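Local structure of heme-binding protein A / AI-2 binding protein A (Helicobacter pylori SS1, 6OFQ) at residues A[294-299]-A[421-426]. The protein binds peptides such as STSA in the periplasm and probably delivers them to an ABC transporter for uptake. Residues are numbered along the deposited sequence; the frame is centred on the assembly and turned at random.
Sequences SWLSLN and HEMAFA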
# COMPACT_ATOMS: atom_id res chain seq x y z
N SER A 294 5.95 4.07 9.27
CA SER A 294 7.02 4.80 8.57
C SER A 294 8.33 4.52 9.29
O SER A 294 8.41 4.62 10.49
CB SER A 294 6.67 6.31 8.62
OG SER A 294 7.66 7.04 7.91
N TRP A 295 9.38 4.25 8.50
CA TRP A 295 10.65 3.76 9.10
C TRP A 295 11.81 4.10 8.17
O TRP A 295 11.60 4.64 7.09
CB TRP A 295 10.61 2.27 9.47
CG TRP A 295 10.50 1.32 8.32
CD1 TRP A 295 11.52 0.75 7.64
CD2 TRP A 295 9.31 0.91 7.66
NE1 TRP A 295 11.04 -0.06 6.63
CE2 TRP A 295 9.67 0.01 6.62
CE3 TRP A 295 7.95 1.15 7.86
CZ2 TRP A 295 8.73 -0.59 5.80
CZ3 TRP A 295 7.04 0.56 7.05
CH2 TRP A 295 7.43 -0.28 6.01
N LEU A 296 13.00 3.82 8.64
CA LEU A 296 14.17 3.96 7.81
C LEU A 296 14.62 2.55 7.41
O LEU A 296 14.95 1.75 8.31
CB LEU A 296 15.19 4.77 8.58
CG LEU A 296 16.49 5.12 7.86
CD1 LEU A 296 16.27 6.15 6.75
CD2 LEU A 296 17.50 5.68 8.85
N SER A 297 14.62 2.21 6.13
CA SER A 297 15.24 0.98 5.63
C SER A 297 16.76 1.11 5.77
O SER A 297 17.28 2.21 5.52
CB SER A 297 14.99 0.75 4.12
OG SER A 297 13.61 0.52 3.84
N LEU A 298 17.41 0.03 6.22
CA LEU A 298 18.87 -0.09 6.25
C LEU A 298 19.17 -1.31 5.40
O LEU A 298 18.64 -2.40 5.63
CB LEU A 298 19.35 -0.36 7.67
CG LEU A 298 19.01 0.69 8.73
CD1 LEU A 298 19.41 0.31 10.12
CD2 LEU A 298 19.59 2.06 8.34
N ASN A 299 20.04 -1.15 4.41
CA ASN A 299 20.25 -2.20 3.43
C ASN A 299 21.23 -3.19 4.01
O ASN A 299 22.46 -2.97 3.97
CB ASN A 299 20.71 -1.67 2.08
CG ASN A 299 20.77 -2.77 1.02
OD1 ASN A 299 21.01 -3.96 1.36
ND2 ASN A 299 20.62 -2.36 -0.23
N HIS A 421 19.72 1.90 -2.67
CA HIS A 421 19.96 2.71 -1.48
C HIS A 421 20.85 1.97 -0.49
O HIS A 421 20.95 0.74 -0.48
CB HIS A 421 18.63 2.96 -0.78
CG HIS A 421 17.85 1.74 -0.45
ND1 HIS A 421 17.30 0.96 -1.44
CD2 HIS A 421 17.63 1.10 0.73
CE1 HIS A 421 16.74 -0.09 -0.90
NE2 HIS A 421 16.89 -0.03 0.40
N GLU A 422 21.37 2.77 0.45
CA GLU A 422 22.00 2.30 1.69
C GLU A 422 20.97 2.46 2.79
O GLU A 422 20.64 1.52 3.49
CB GLU A 422 23.32 3.04 1.97
CG GLU A 422 24.43 2.79 0.97
CD GLU A 422 25.63 3.61 1.37
OE1 GLU A 422 26.30 3.41 2.40
OE2 GLU A 422 25.87 4.54 0.61
N MET A 423 20.56 3.69 3.04
CA MET A 423 19.41 4.02 3.88
C MET A 423 18.32 4.70 3.02
O MET A 423 18.62 5.42 2.05
CB MET A 423 19.84 4.98 4.98
CG MET A 423 21.05 4.50 5.76
SD MET A 423 21.41 5.44 7.25
CE MET A 423 21.45 7.06 6.58
N ALA A 424 17.06 4.51 3.38
CA ALA A 424 15.99 5.17 2.63
C ALA A 424 14.75 5.23 3.54
O ALA A 424 14.54 4.30 4.33
CB ALA A 424 15.67 4.36 1.39
N PHE A 425 13.97 6.27 3.43
CA PHE A 425 12.66 6.25 4.07
C PHE A 425 11.74 5.22 3.42
O PHE A 425 11.78 5.03 2.20
CB PHE A 425 12.03 7.64 4.01
CG PHE A 425 12.69 8.67 4.88
CD1 PHE A 425 12.55 8.70 6.23
CD2 PHE A 425 13.56 9.56 4.34
CE1 PHE A 425 13.11 9.68 7.02
CE2 PHE A 425 14.18 10.52 5.10
CZ PHE A 425 13.98 10.55 6.45
N ALA A 426 10.93 4.58 4.27
CA ALA A 426 10.02 3.57 3.76
C ALA A 426 8.72 3.78 4.52
O ALA A 426 8.70 4.26 5.67
CB ALA A 426 10.55 2.19 4.11
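S294 starts the contact with its backbone: its CA lies 3.4 Å from A426 O in a CH...O contact. W295 and A426 form an antiparallel hydrogen-bonded pair. W295 N donates to A426 O, and A426 N donates back to W295 O, each bond 2.9 Å long. The W295 side chain leaves on the same face of the sheet as A426. CG sits between the backbone N and the carbonyl carbon (chi1 66°), which brings NE1 and CE2 against A426 CB. That methyl lies over one ring face, 3.6 Å from the centroid of the five-membered ring of W295, in a CH-pi contact.

L296 pairs with F425 without hydrogen bonds and points to the other face of the sheet. S297 is hydrogen-bonded to A424 in both directions: S297 N to A424 O and A424 N to S297 O. Its OG packs beside A426 CB at 3.5 Å, on the same face as the indole. The side chains of L298 and M423 lie side by side, with CD2 of L298 3.8 Å from M423 CG. Just beyond the strand pairing, N299 N donates to E422 O, and its ND2 donates to H421 O at 3.1 Å, nearly in line with the carbonyl. K302 NZ also bonds H421 O, while N299 OD1 accepts from Q301 N.

The pairing joins strands far apart in sequence, antiparallel at 154°, in a mixed sheet probably central to one lobe of this type II periplasmic binding protein. On its other side, 292-298 pairs antiparallel with strand 497-510. Strand 373-380 runs parallel to 423-429 on its far side. Helix 409-417 covers A424 through Y412 and T416.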